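PDB 5HSX: putative alpha-ketoglutarate-dependent taurine dioxygenase from Burkholderia xenovorans, which probably acts as an iron(II)- and 2-oxoglutarate-dependent dioxygenase of the TauD/TfdA family, its natural substrate not being established. Local coordinates for residues B[80-88]-B[94-102]; B[133-144]-B[284-295]. All coordinates share one frame; numbering follows the deposited sequence.

Contact 1: residues B[80-88]-B[94-102]; sequences GELTLGHPV and GHPEVYSIS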
ATOM      1  N   GLY B  80     -17.076  22.955  -7.758  1.00 28.20           N
ATOM      2  CA  GLY B  80     -18.270  22.749  -6.963  1.00 30.81           C
ATOM      3  C   GLY B  80     -18.399  23.805  -5.884  1.00 28.82           C
ATOM      4  O   GLY B  80     -17.689  24.811  -5.885  1.00 30.65           O
ATOM      5  N   GLU B  81     -19.345  23.557  -4.976  1.00 27.03           N
ATOM      6  CA  GLU B  81     -19.595  24.434  -3.836  1.00 31.10           C
ATOM      7  C   GLU B  81     -18.741  23.990  -2.657  1.00 25.49           C
ATOM      8  O   GLU B  81     -18.714  22.803  -2.315  1.00 25.64           O
ATOM      9  CB  GLU B  81     -21.071  24.406  -3.432  1.00 30.28           C
ATOM     10  CG  GLU B  81     -21.988  25.190  -4.316  1.00 41.88           C
ATOM     11  CD  GLU B  81     -21.727  26.669  -4.192  1.00 42.12           C
ATOM     12  OE1 GLU B  81     -20.993  27.208  -5.045  1.00 41.49           O
ATOM     13  OE2 GLU B  81     -22.231  27.279  -3.225  1.00 35.67           O
ATOM     14  N   LEU B  82     -18.067  24.944  -2.021  1.00 27.17           N
ATOM     15  CA  LEU B  82     -17.214  24.622  -0.882  1.00 25.04           C
ATOM     16  C   LEU B  82     -18.055  24.381   0.365  1.00 24.69           C
ATOM     17  O   LEU B  82     -19.011  25.111   0.632  1.00 29.48           O
ATOM     18  CB  LEU B  82     -16.229  25.764  -0.618  1.00 28.34           C
ATOM     19  CG  LEU B  82     -14.959  25.953  -1.457  1.00 34.55           C
ATOM     20  CD1 LEU B  82     -14.050  24.779  -1.272  1.00 37.41           C
ATOM     21  CD2 LEU B  82     -15.252  26.171  -2.933  1.00 35.78           C
ATOM     22  N   THR B  83     -17.684  23.370   1.151  1.00 23.95           N
ATOM     23  CA  THR B  83     -18.269  23.248   2.478  1.00 25.51           C
ATOM     24  C   THR B  83     -17.719  24.349   3.379  1.00 27.61           C
ATOM     25  O   THR B  83     -16.599  24.832   3.193  1.00 26.78           O
ATOM     26  CB  THR B  83     -17.983  21.867   3.088  1.00 31.81           C
ATOM     27  OG1 THR B  83     -16.592  21.757   3.399  1.00 35.43           O
ATOM     28  CG2 THR B  83     -18.358  20.768   2.109  1.00 28.10           C
ATOM     29  N   LEU B  84     -18.535  24.770   4.340  1.00 31.41           N
ATOM     30  CA  LEU B  84     -18.184  25.822   5.285  1.00 32.85           C
ATOM     31  C   LEU B  84     -18.040  25.196   6.663  1.00 53.80           C
ATOM     32  O   LEU B  84     -18.952  24.508   7.135  1.00 62.04           O
ATOM     33  CB  LEU B  84     -19.236  26.932   5.277  1.00 35.84           C
ATOM     34  CG  LEU B  84     -19.397  27.536   3.882  1.00 32.59           C
ATOM     35  CD1 LEU B  84     -20.566  28.494   3.839  1.00 33.40           C
ATOM     36  CD2 LEU B  84     -18.122  28.242   3.451  1.00 36.73           C
ATOM     37  N   GLY B  85     -16.903  25.454   7.304  1.00 53.51           N
ATOM     38  CA  GLY B  85     -16.337  24.547   8.289  1.00 50.20           C
ATOM     39  C   GLY B  85     -16.969  24.528   9.663  1.00 48.96           C
ATOM     40  O   GLY B  85     -18.155  24.823   9.846  1.00 49.40           O
ATOM     41  N   HIS B  86     -16.150  24.140  10.653  1.00 46.06           N
ATOM     42  CA  HIS B  86     -16.450  23.924  12.057  1.00 49.15           C
ATOM     43  C   HIS B  86     -15.782  25.001  12.905  1.00 47.65           C
ATOM     44  O   HIS B  86     -14.645  25.394  12.621  1.00 47.55           O
ATOM     45  CB  HIS B  86     -15.968  22.536  12.512  1.00 49.79           C
ATOM     46  CG  HIS B  86     -16.450  22.143  13.875  1.00 51.35           C
ATOM     47  ND1 HIS B  86     -15.754  22.443  15.026  1.00 54.64           N
ATOM     48  CD2 HIS B  86     -17.566  21.487  14.271  1.00 53.10           C
ATOM     49  CE1 HIS B  86     -16.417  21.985  16.073  1.00 55.96           C
ATOM     50  NE2 HIS B  86     -17.521  21.400  15.642  1.00 53.90           N
ATOM     51  N   PRO B  87     -16.458  25.499  13.946  1.00 48.91           N
ATOM     52  CA  PRO B  87     -15.894  26.616  14.722  1.00 56.41           C
ATOM     53  C   PRO B  87     -14.612  26.273  15.473  1.00 53.46           C
ATOM     54  O   PRO B  87     -13.912  27.200  15.906  1.00 43.05           O
ATOM     55  CB  PRO B  87     -17.026  26.979  15.693  1.00 57.94           C
ATOM     56  CG  PRO B  87     -17.889  25.761  15.759  1.00 57.37           C
ATOM     57  CD  PRO B  87     -17.810  25.133  14.404  1.00 47.90           C
ATOM     58  N   VAL B  88     -14.267  24.993  15.627  1.00 46.30           N
ATOM     59  CA  VAL B  88     -13.120  24.615  16.446  1.00 51.60           C
ATOM     60  C   VAL B  88     -12.223  23.658  15.675  1.00 48.11           C
ATOM     61  O   VAL B  88     -11.052  23.962  15.412  1.00 46.90           O
ATOM     62  CB  VAL B  88     -13.574  23.987  17.777  1.00 54.43           C
ATOM     63  N   GLY B  94     -10.414  33.316   9.401  1.00 35.05           N
ATOM     64  CA  GLY B  94     -10.706  34.042   8.181  1.00 36.51           C
ATOM     65  C   GLY B  94     -11.062  33.194   6.975  1.00 32.44           C
ATOM     66  O   GLY B  94     -11.363  33.758   5.916  1.00 33.74           O
ATOM     67  N   HIS B  95     -11.052  31.867   7.094  1.00 31.93           N
ATOM     68  CA  HIS B  95     -11.271  30.970   5.955  1.00 33.77           C
ATOM     69  C   HIS B  95     -12.124  29.793   6.397  1.00 29.84           C
ATOM     70  O   HIS B  95     -11.614  28.703   6.688  1.00 29.11           O
ATOM     71  CB  HIS B  95      -9.940  30.496   5.363  1.00 29.66           C
ATOM     72  CG  HIS B  95      -9.046  31.618   4.934  1.00 36.03           C
ATOM     73  ND1 HIS B  95      -9.274  32.354   3.792  1.00 38.07           N
ATOM     74  CD2 HIS B  95      -7.937  32.145   5.507  1.00 37.62           C
ATOM     75  CE1 HIS B  95      -8.341  33.282   3.674  1.00 41.54           C
ATOM     76  NE2 HIS B  95      -7.516  33.176   4.700  1.00 39.46           N
ATOM     77  N   PRO B  96     -13.446  29.971   6.438  1.00 30.76           N
ATOM     78  CA  PRO B  96     -14.319  28.870   6.878  1.00 29.96           C
ATOM     79  C   PRO B  96     -14.280  27.669   5.955  1.00 32.97           C
ATOM     80  O   PRO B  96     -14.715  26.585   6.362  1.00 28.40           O
ATOM     81  CB  PRO B  96     -15.713  29.514   6.901  1.00 30.91           C
ATOM     82  CG  PRO B  96     -15.618  30.631   5.907  1.00 31.60           C
ATOM     83  CD  PRO B  96     -14.215  31.160   6.022  1.00 31.20           C
ATOM     84  N   GLU B  97     -13.763  27.819   4.736  1.00 28.43           N
ATOM     85  CA  GLU B  97     -13.714  26.718   3.781  1.00 27.51           C
ATOM     86  C   GLU B  97     -12.501  25.827   3.960  1.00 30.51           C
ATOM     87  O   GLU B  97     -12.456  24.748   3.363  1.00 30.57           O
ATOM     88  CB  GLU B  97     -13.694  27.241   2.341  1.00 30.65           C
ATOM     89  CG  GLU B  97     -14.699  28.331   2.039  1.00 32.63           C
ATOM     90  CD  GLU B  97     -14.165  29.719   2.336  1.00 32.97           C
ATOM     91  OE1 GLU B  97     -14.798  30.688   1.874  1.00 36.72           O
ATOM     92  OE2 GLU B  97     -13.123  29.844   3.029  1.00 33.09           O
ATOM     93  N   VAL B  98     -11.507  26.254   4.733  1.00 28.33           N
ATOM     94  CA  VAL B  98     -10.212  25.586   4.773  1.00 26.31           C
ATOM     95  C   VAL B  98     -10.043  24.906   6.123  1.00 26.76           C
ATOM     96  O   VAL B  98     -10.214  25.539   7.172  1.00 31.15           O
ATOM     97  CB  VAL B  98      -9.071  26.579   4.502  1.00 29.80           C
ATOM     98  CG1 VAL B  98      -7.732  25.857   4.512  1.00 27.36           C
ATOM     99  CG2 VAL B  98      -9.304  27.275   3.172  1.00 28.53           C
ATOM    100  N   TYR B  99      -9.695  23.623   6.094  1.00 27.78           N
ATOM    101  CA  TYR B  99      -9.493  22.824   7.293  1.00 26.66           C
ATOM    102  C   TYR B  99      -8.011  22.533   7.457  1.00 28.50           C
ATOM    103  O   TYR B  99      -7.357  22.072   6.515  1.00 28.48           O
ATOM    104  CB  TYR B  99     -10.277  21.515   7.218  1.00 28.02           C
ATOM    105  CG  TYR B  99     -11.737  21.729   6.911  1.00 36.92           C
ATOM    106  CD1 TYR B  99     -12.200  21.705   5.600  1.00 49.04           C
ATOM    107  CD2 TYR B  99     -12.651  21.972   7.927  1.00 45.34           C
ATOM    108  CE1 TYR B  99     -13.537  21.911   5.309  1.00 53.36           C
ATOM    109  CE2 TYR B  99     -13.991  22.178   7.646  1.00 48.68           C
ATOM    110  CZ  TYR B  99     -14.426  22.150   6.335  1.00 49.94           C
ATOM    111  OH  TYR B  99     -15.755  22.351   6.042  1.00 47.46           O
ATOM    112  N   SER B 100      -7.494  22.788   8.654  1.00 30.93           N
ATOM    113  CA  SER B 100      -6.084  22.570   8.957  1.00 35.88           C
ATOM    114  C   SER B 100      -5.871  21.123   9.386  1.00 36.05           C
ATOM    115  O   SER B 100      -6.627  20.596  10.207  1.00 34.19           O
ATOM    116  CB  SER B 100      -5.629  23.534  10.055  1.00 40.19           C
ATOM    117  OG  SER B 100      -4.277  23.311  10.418  1.00 39.96           O
ATOM    118  N   ILE B 101      -4.855  20.479   8.812  1.00 32.75           N
ATOM    119  CA  ILE B 101      -4.456  19.121   9.175  1.00 41.06           C
ATOM    120  C   ILE B 101      -3.007  19.184   9.641  1.00 45.61           C
ATOM    121  O   ILE B 101      -2.104  19.491   8.850  1.00 41.12           O
ATOM    122  CB  ILE B 101      -4.617  18.132   8.011  1.00 43.56           C
ATOM    123  CG1 ILE B 101      -6.089  17.790   7.785  1.00 47.48           C
ATOM    124  CG2 ILE B 101      -3.826  16.857   8.276  1.00 45.17           C
ATOM    125  CD1 ILE B 101      -6.717  18.551   6.667  1.00 42.68           C
ATOM    126  N   SER B 102      -2.779  18.914  10.922  1.00 47.10           N
ATOM    127  CA  SER B 102      -1.421  18.898  11.450  1.00 55.65           C
ATOM    128  C   SER B 102      -1.248  17.836  12.531  1.00 57.25           C
ATOM    129  O   SER B 102      -0.124  17.485  12.893  1.00 64.73           O
ATOM    130  CB  SER B 102      -1.043  20.277  11.997  1.00 62.86           C
ATOM    131  OG  SER B 102      -2.007  20.741  12.923  1.00 66.06           O
TER
HETATM  132  O   HOH W   1     -14.286  23.355   2.140  1.00 22.83           O
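The phenol of Y99 runs out to the loop 80-88 and meets T83 at about a right angle, with T83 OG1 at the ring edge, near its plane, 2.8 Å from Y99 OH in a hydrogen bond. The T83 hydroxyl reaches that spot because chi1 of 69° sets OG1 between its own N and carbonyl carbon. The same OG1 also bonds to T292 OG1, so the hydroxyl links the loop to strand 287-293 as well as to the ring. Beyond T83, the chain slides past the phenol at G85, whose CA lies 3.4 Å from Y99 CE2. Away from the phenol, L84 and E97 lie side by side and point the same way, L84 CD2 resting 3.7 Å from the aliphatic E97 CG, while L82 CB approaches that methylene at 4.0 Å. Polar links tie the backbones: a weak bond joins G85 N to P96 O, and one water bridges T83 O, at 2.9 Å, and E97 O. V320 and A321 of helix 313-322 also touch Y99. The arrangement is that of a surface loop fastened across a type I beta turn, H95 to V98, leading into the edge strand 99-101 of the larger sheet.

Contact 2: residues B[133-144]-B[284-295]; sequences PWASILRGVTIP and FDRQLYRTTLVG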
ATOM      1  N   PRO B 133     -19.588  14.807   1.329  1.00 22.11           N
ATOM      2  CA  PRO B 133     -18.956  15.643   0.298  1.00 20.47           C
ATOM      3  C   PRO B 133     -18.513  14.786  -0.879  1.00 24.77           C
ATOM      4  O   PRO B 133     -18.031  13.665  -0.705  1.00 26.02           O
ATOM      5  CB  PRO B 133     -17.754  16.265   1.025  1.00 24.33           C
ATOM      6  CG  PRO B 133     -17.471  15.321   2.158  1.00 28.91           C
ATOM      7  CD  PRO B 133     -18.830  14.830   2.595  1.00 21.53           C
ATOM      8  N   TRP B 134     -18.700  15.305  -2.091  1.00 21.33           N
ATOM      9  CA  TRP B 134     -18.354  14.476  -3.238  1.00 20.76           C
ATOM     10  C   TRP B 134     -16.859  14.462  -3.529  1.00 23.18           C
ATOM     11  O   TRP B 134     -16.383  13.524  -4.176  1.00 22.48           O
ATOM     12  CB  TRP B 134     -19.149  14.915  -4.474  1.00 19.27           C
ATOM     13  CG  TRP B 134     -18.654  16.124  -5.214  1.00 26.20           C
ATOM     14  CD1 TRP B 134     -19.081  17.424  -5.066  1.00 25.74           C
ATOM     15  CD2 TRP B 134     -17.691  16.138  -6.273  1.00 26.43           C
ATOM     16  NE1 TRP B 134     -18.426  18.242  -5.963  1.00 24.99           N
ATOM     17  CE2 TRP B 134     -17.565  17.478  -6.710  1.00 25.39           C
ATOM     18  CE3 TRP B 134     -16.923  15.145  -6.901  1.00 25.00           C
ATOM     19  CZ2 TRP B 134     -16.696  17.848  -7.737  1.00 24.38           C
ATOM     20  CZ3 TRP B 134     -16.059  15.518  -7.919  1.00 27.95           C
ATOM     21  CH2 TRP B 134     -15.950  16.860  -8.324  1.00 26.13           C
ATOM     22  N   ALA B 135     -16.106  15.456  -3.056  1.00 21.67           N
ATOM     23  CA  ALA B 135     -14.681  15.511  -3.352  1.00 21.69           C
ATOM     24  C   ALA B 135     -13.973  16.303  -2.272  1.00 21.66           C
ATOM     25  O   ALA B 135     -14.580  17.116  -1.568  1.00 24.99           O
ATOM     26  CB  ALA B 135     -14.404  16.161  -4.715  1.00 23.87           C
ATOM     27  N   SER B 136     -12.667  16.080  -2.172  1.00 19.10           N
ATOM     28  CA  SER B 136     -11.826  16.896  -1.311  1.00 26.37           C
ATOM     29  C   SER B 136     -10.556  17.261  -2.064  1.00 23.99           C
ATOM     30  O   SER B 136     -10.098  16.519  -2.939  1.00 23.43           O
ATOM     31  CB  SER B 136     -11.478  16.168  -0.002  1.00 35.51           C
ATOM     32  OG  SER B 136     -12.566  15.377   0.459  1.00 42.23           O
ATOM     33  N   ILE B 137      -9.985  18.407  -1.703  1.00 22.17           N
ATOM     34  CA  ILE B 137      -8.743  18.899  -2.283  1.00 23.29           C
ATOM     35  C   ILE B 137      -7.798  19.203  -1.132  1.00 24.12           C
ATOM     36  O   ILE B 137      -8.029  20.146  -0.364  1.00 24.67           O
ATOM     37  CB  ILE B 137      -8.968  20.142  -3.156  1.00 21.32           C
ATOM     38  CG1 ILE B 137      -9.902  19.791  -4.315  1.00 24.88           C
ATOM     39  CG2 ILE B 137      -7.625  20.694  -3.653  1.00 23.95           C
ATOM     40  CD1 ILE B 137     -10.505  20.966  -4.988  1.00 30.16           C
ATOM     41  N   LEU B 138      -6.732  18.416  -1.015  1.00 22.82           N
ATOM     42  CA  LEU B 138      -5.802  18.476   0.107  1.00 20.59           C
ATOM     43  C   LEU B 138      -4.443  18.936  -0.406  1.00 23.81           C
ATOM     44  O   LEU B 138      -3.889  18.312  -1.317  1.00 23.10           O
ATOM     45  CB  LEU B 138      -5.694  17.096   0.756  1.00 21.29           C
ATOM     46  CG  LEU B 138      -4.732  16.879   1.918  1.00 23.91           C
ATOM     47  CD1 LEU B 138      -5.129  17.730   3.109  1.00 23.50           C
ATOM     48  CD2 LEU B 138      -4.731  15.383   2.267  1.00 24.29           C
ATOM     49  N   ARG B 139      -3.899  20.012   0.173  1.00 22.08           N
ATOM     50  CA  ARG B 139      -2.602  20.531  -0.252  1.00 24.83           C
ATOM     51  C   ARG B 139      -1.582  20.449   0.881  1.00 27.59           C
ATOM     52  O   ARG B 139      -1.907  20.681   2.051  1.00 25.89           O
ATOM     53  CB  ARG B 139      -2.722  21.978  -0.779  1.00 23.66           C
ATOM     54  CG  ARG B 139      -2.684  23.101   0.267  1.00 28.23           C
ATOM     55  CD  ARG B 139      -2.882  24.465  -0.402  1.00 28.70           C
ATOM     56  NE  ARG B 139      -2.278  25.547   0.367  1.00 33.27           N
ATOM     57  CZ  ARG B 139      -2.919  26.286   1.269  1.00 32.95           C
ATOM     58  NH1 ARG B 139      -4.205  26.072   1.519  1.00 31.62           N
ATOM     59  NH2 ARG B 139      -2.270  27.244   1.924  1.00 31.68           N
ATOM     60  N   GLY B 140      -0.343  20.109   0.531  1.00 25.64           N
ATOM     61  CA  GLY B 140       0.724  19.957   1.503  1.00 22.20           C
ATOM     62  C   GLY B 140       1.623  21.177   1.546  1.00 27.51           C
ATOM     63  O   GLY B 140       2.213  21.562   0.536  1.00 29.73           O
ATOM     64  N   VAL B 141       1.719  21.785   2.723  1.00 27.22           N
ATOM     65  CA  VAL B 141       2.517  22.993   2.920  1.00 25.12           C
ATOM     66  C   VAL B 141       3.845  22.682   3.592  1.00 29.21           C
ATOM     67  O   VAL B 141       4.906  23.050   3.085  1.00 34.82           O
ATOM     68  CB  VAL B 141       1.715  24.040   3.723  1.00 28.51           C
ATOM     69  CG1 VAL B 141       2.613  25.218   4.104  1.00 32.63           C
ATOM     70  CG2 VAL B 141       0.511  24.507   2.905  1.00 31.32           C
ATOM     71  N   THR B 142       3.802  22.016   4.743  1.00 28.60           N
ATOM     72  CA  THR B 142       4.999  21.563   5.448  1.00 28.93           C
ATOM     73  C   THR B 142       4.973  20.042   5.420  1.00 29.63           C
ATOM     74  O   THR B 142       4.093  19.420   6.024  1.00 29.88           O
ATOM     75  CB  THR B 142       5.034  22.100   6.873  1.00 33.30           C
ATOM     76  OG1 THR B 142       4.908  23.526   6.834  1.00 35.85           O
ATOM     77  CG2 THR B 142       6.345  21.730   7.554  1.00 33.07           C
ATOM     78  N   ILE B 143       5.908  19.448   4.686  1.00 26.00           N
ATOM     79  CA  ILE B 143       5.839  18.019   4.401  1.00 24.78           C
ATOM     80  C   ILE B 143       7.148  17.356   4.805  1.00 28.24           C
ATOM     81  O   ILE B 143       8.227  17.803   4.387  1.00 27.71           O
ATOM     82  CB  ILE B 143       5.522  17.758   2.921  1.00 27.90           C
ATOM     83  CG1 ILE B 143       4.106  18.247   2.575  1.00 29.43           C
ATOM     84  CG2 ILE B 143       5.732  16.291   2.585  1.00 25.97           C
ATOM     85  CD1 ILE B 143       2.981  17.573   3.365  1.00 25.46           C
ATOM     86  N   PRO B 144       7.091  16.295   5.612  1.00 30.50           N
ATOM     87  CA  PRO B 144       8.323  15.636   6.051  1.00 34.41           C
ATOM     88  C   PRO B 144       9.072  15.021   4.885  1.00 32.54           C
ATOM     89  O   PRO B 144       8.460  14.596   3.888  1.00 28.45           O
ATOM     90  CB  PRO B 144       7.813  14.547   7.013  1.00 38.21           C
ATOM     91  CG  PRO B 144       6.464  15.050   7.474  1.00 39.40           C
ATOM     92  CD  PRO B 144       5.891  15.768   6.282  1.00 32.96           C
ATOM     93  N   PHE B 284       9.262  14.893  12.449  1.00 58.85           N
ATOM     94  CA  PHE B 284       9.011  15.928  11.456  1.00 46.04           C
ATOM     95  C   PHE B 284       7.651  16.594  11.646  1.00 54.94           C
ATOM     96  O   PHE B 284       6.659  15.940  11.979  1.00 50.11           O
ATOM     97  CB  PHE B 284       9.077  15.342  10.048  1.00 53.49           C
ATOM     98  CG  PHE B 284      10.333  14.576   9.750  1.00 53.17           C
ATOM     99  CD1 PHE B 284      10.268  13.247   9.351  1.00 44.67           C
ATOM    100  CD2 PHE B 284      11.572  15.185   9.847  1.00 50.55           C
ATOM    101  CE1 PHE B 284      11.419  12.536   9.062  1.00 52.21           C
ATOM    102  CE2 PHE B 284      12.735  14.477   9.568  1.00 57.96           C
ATOM    103  CZ  PHE B 284      12.657  13.151   9.174  1.00 61.88           C
ATOM    104  N   ASP B 285       7.606  17.898  11.392  1.00 48.20           N
ATOM    105  CA  ASP B 285       6.345  18.620  11.370  1.00 55.14           C
ATOM    106  C   ASP B 285       5.621  18.361  10.055  1.00 51.05           C
ATOM    107  O   ASP B 285       6.241  18.082   9.026  1.00 50.43           O
ATOM    108  CB  ASP B 285       6.576  20.118  11.560  1.00 62.85           C
ATOM    109  CG  ASP B 285       6.890  20.479  12.998  1.00 79.07           C
ATOM    110  OD1 ASP B 285       7.372  19.601  13.743  1.00 86.27           O
ATOM    111  OD2 ASP B 285       6.651  21.643  13.384  1.00 85.61           O
ATOM    112  N   ARG B 286       4.294  18.454  10.097  1.00 50.62           N
ATOM    113  CA  ARG B 286       3.471  18.140   8.934  1.00 43.39           C
ATOM    114  C   ARG B 286       2.241  19.031   8.966  1.00 49.20           C
ATOM    115  O   ARG B 286       1.466  18.976   9.925  1.00 51.77           O
ATOM    116  CB  ARG B 286       3.078  16.661   8.932  1.00 41.96           C
ATOM    117  CG  ARG B 286       2.376  16.169   7.672  1.00 41.18           C
ATOM    118  CD  ARG B 286       2.195  14.658   7.739  1.00 43.68           C
ATOM    119  NE  ARG B 286       1.633  14.058   6.530  1.00 45.91           N
ATOM    120  CZ  ARG B 286       0.338  13.802   6.361  1.00 40.91           C
ATOM    121  NH1 ARG B 286      -0.526  14.114   7.321  1.00 38.06           N
ATOM    122  NH2 ARG B 286      -0.098  13.240   5.241  1.00 35.53           N
ATOM    123  N   GLN B 287       2.065  19.850   7.929  1.00 37.54           N
ATOM    124  CA  GLN B 287       0.946  20.783   7.854  1.00 33.04           C
ATOM    125  C   GLN B 287       0.336  20.706   6.466  1.00 30.51           C
ATOM    126  O   GLN B 287       1.015  20.983   5.472  1.00 29.70           O
ATOM    127  CB  GLN B 287       1.385  22.218   8.157  1.00 37.10           C
ATOM    128  CG  GLN B 287       0.250  23.242   8.036  1.00 35.74           C
ATOM    129  CD  GLN B 287      -0.765  23.138   9.165  1.00 39.09           C
ATOM    130  OE1 GLN B 287      -0.424  23.286  10.337  1.00 45.60           O
ATOM    131  NE2 GLN B 287      -2.019  22.893   8.815  1.00 38.01           N
ATOM    132  N   LEU B 288      -0.937  20.333   6.402  1.00 28.60           N
ATOM    133  CA  LEU B 288      -1.692  20.337   5.163  1.00 26.88           C
ATOM    134  C   LEU B 288      -2.970  21.132   5.381  1.00 31.35           C
ATOM    135  O   LEU B 288      -3.355  21.427   6.516  1.00 33.40           O
ATOM    136  CB  LEU B 288      -2.019  18.911   4.691  1.00 27.58           C
ATOM    137  CG  LEU B 288      -0.839  17.968   4.412  1.00 26.94           C
ATOM    138  CD1 LEU B 288      -0.431  17.210   5.666  1.00 28.33           C
ATOM    139  CD2 LEU B 288      -1.178  16.996   3.277  1.00 26.89           C
ATOM    140  N   TYR B 289      -3.622  21.488   4.276  1.00 25.96           N
ATOM    141  CA  TYR B 289      -4.905  22.176   4.327  1.00 26.63           C
ATOM    142  C   TYR B 289      -5.842  21.524   3.331  1.00 24.81           C
ATOM    143  O   TYR B 289      -5.413  21.111   2.249  1.00 24.88           O
ATOM    144  CB  TYR B 289      -4.767  23.674   4.022  1.00 25.98           C
ATOM    145  CG  TYR B 289      -3.929  24.390   5.043  1.00 29.18           C
ATOM    146  CD1 TYR B 289      -4.478  24.815   6.251  1.00 30.39           C
ATOM    147  CD2 TYR B 289      -2.579  24.622   4.813  1.00 32.39           C
ATOM    148  CE1 TYR B 289      -3.691  25.466   7.207  1.00 30.88           C
ATOM    149  CE2 TYR B 289      -1.795  25.270   5.751  1.00 32.15           C
ATOM    150  CZ  TYR B 289      -2.356  25.688   6.941  1.00 31.17           C
ATOM    151  OH  TYR B 289      -1.565  26.328   7.862  1.00 33.62           O
ATOM    152  N   ARG B 290      -7.118  21.420   3.708  1.00 23.41           N
ATOM    153  CA  ARG B 290      -8.105  20.705   2.919  1.00 22.26           C
ATOM    154  C   ARG B 290      -9.320  21.590   2.688  1.00 23.64           C
ATOM    155  O   ARG B 290      -9.743  22.336   3.576  1.00 24.05           O
ATOM    156  CB  ARG B 290      -8.547  19.390   3.598  1.00 24.80           C
ATOM    157  CG  ARG B 290      -9.691  18.697   2.861  1.00 27.38           C
ATOM    158  CD  ARG B 290     -10.056  17.308   3.375  1.00 32.67           C
ATOM    159  NE  ARG B 290     -10.025  17.168   4.825  1.00 36.38           N
ATOM    160  CZ  ARG B 290     -10.978  17.576   5.659  1.00 37.60           C
ATOM    161  NH1 ARG B 290     -12.059  18.188   5.205  1.00 43.08           N
ATOM    162  NH2 ARG B 290     -10.844  17.378   6.961  1.00 39.47           N
ATOM    163  N   THR B 291      -9.855  21.519   1.482  1.00 22.61           N
ATOM    164  CA  THR B 291     -11.194  22.006   1.188  1.00 21.83           C
ATOM    165  C   THR B 291     -12.020  20.809   0.744  1.00 23.34           C
ATOM    166  O   THR B 291     -11.473  19.801   0.284  1.00 21.69           O
ATOM    167  CB  THR B 291     -11.178  23.067   0.088  1.00 24.26           C
ATOM    168  OG1 THR B 291     -10.584  22.509  -1.091  1.00 24.63           O
ATOM    169  CG2 THR B 291     -10.378  24.296   0.527  1.00 27.12           C
ATOM    170  N   THR B 292     -13.341  20.889   0.907  1.00 23.10           N
ATOM    171  CA  THR B 292     -14.175  19.815   0.387  1.00 23.80           C
ATOM    172  C   THR B 292     -15.399  20.417  -0.289  1.00 23.36           C
ATOM    173  O   THR B 292     -15.811  21.546   0.001  1.00 22.64           O
ATOM    174  CB  THR B 292     -14.588  18.771   1.461  1.00 31.04           C
ATOM    175  OG1 THR B 292     -15.718  19.216   2.200  1.00 34.12           O
ATOM    176  CG2 THR B 292     -13.451  18.485   2.446  1.00 20.40           C
ATOM    177  N   LEU B 293     -15.944  19.658  -1.226  1.00 20.67           N
ATOM    178  CA  LEU B 293     -17.026  20.113  -2.085  1.00 22.56           C
ATOM    179  C   LEU B 293     -18.322  19.420  -1.688  1.00 26.25           C
ATOM    180  O   LEU B 293     -18.342  18.199  -1.498  1.00 22.70           O
ATOM    181  CB  LEU B 293     -16.691  19.839  -3.551  1.00 24.20           C
ATOM    182  CG  LEU B 293     -15.375  20.448  -4.052  1.00 27.81           C
ATOM    183  CD1 LEU B 293     -15.164  20.132  -5.530  1.00 28.69           C
ATOM    184  CD2 LEU B 293     -15.344  21.955  -3.820  1.00 26.53           C
ATOM    185  N   VAL B 294     -19.398  20.209  -1.588  1.00 22.37           N
ATOM    186  CA  VAL B 294     -20.702  19.709  -1.152  1.00 19.98           C
ATOM    187  C   VAL B 294     -21.226  18.670  -2.135  1.00 22.36           C
ATOM    188  O   VAL B 294     -21.243  18.896  -3.350  1.00 24.06           O
ATOM    189  CB  VAL B 294     -21.683  20.889  -1.011  1.00 23.91           C
ATOM    190  CG1 VAL B 294     -23.093  20.409  -0.649  1.00 28.61           C
ATOM    191  CG2 VAL B 294     -21.160  21.900   0.021  1.00 24.39           C
ATOM    192  N   GLY B 295     -21.670  17.525  -1.610  1.00 21.37           N
ATOM    193  CA  GLY B 295     -22.185  16.445  -2.419  1.00 25.41           C
ATOM    194  C   GLY B 295     -23.694  16.299  -2.273  1.00 30.05           C
ATOM    195  O   GLY B 295     -24.338  16.947  -1.450  1.00 27.92           O
TER
HETATM  196  O   HOH W   2     -20.100  20.680  -5.110  1.00 26.39           O
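Q287 O is gripped by two successive backbone amides, V141 N at 2.9 Å and T142 N at 3.1 Å. The first arrives nearly along the C=O axis, the second on a lone pair in the carbonyl plane, and Q287 N returns a bond to T142 O. Two residues facing one make this a classic beta bulge, where the chain turns a corner at V141. On the side of the sheet that carries R139 and Y289, the guanidinium lies nearly flat along the tyrosine, the planes 22° apart, with Y289 CD2 over one guanidinium face, toward its rim. R139 NH1 is bonded to both H69 and H72, which would limit rotation of the group. V141 CG2 comes up to the edge of the same ring, 3.6 Å from Y289 CD2. Away from the bulge, the strands 135-140 and 287-293 run antiparallel at 164° as neighbours in the larger sheet of this cupin-type fold, I137 and T291 exchanging a pair of nearly straight bonds. L138 and L288 pack on the other side, L138 CD1 reaching L288 CB at 3.7 Å because chi1 of 177° swings CG anti to the backbone N. At the far end W134 and L293 lie alongside, W134 CZ2 against L293 CD1 at 3.5 Å, and a water accepts a weak bond from W134 NE1 while donating to V294 O.

Contact 1 closes before contact 2 opens along the chain, yet their centres lie only about 10 Å apart, on the same side of the chain's centre. They share the larger mixed sheet: strand 287-293 has 135-140 on one flank and 99-101 on the other, so the later strand is inserted between two earlier ones. Direct bridges join the contacts at both ends, E81 O probably bonding to V294 N at 2.8 Å and S100 OG probably to Q287 NE2. The principle illustrated is that strands distant in sequence can be neighbours in a sheet, and a loop close in sequence to its edge strand can be bonded to the strand beside it.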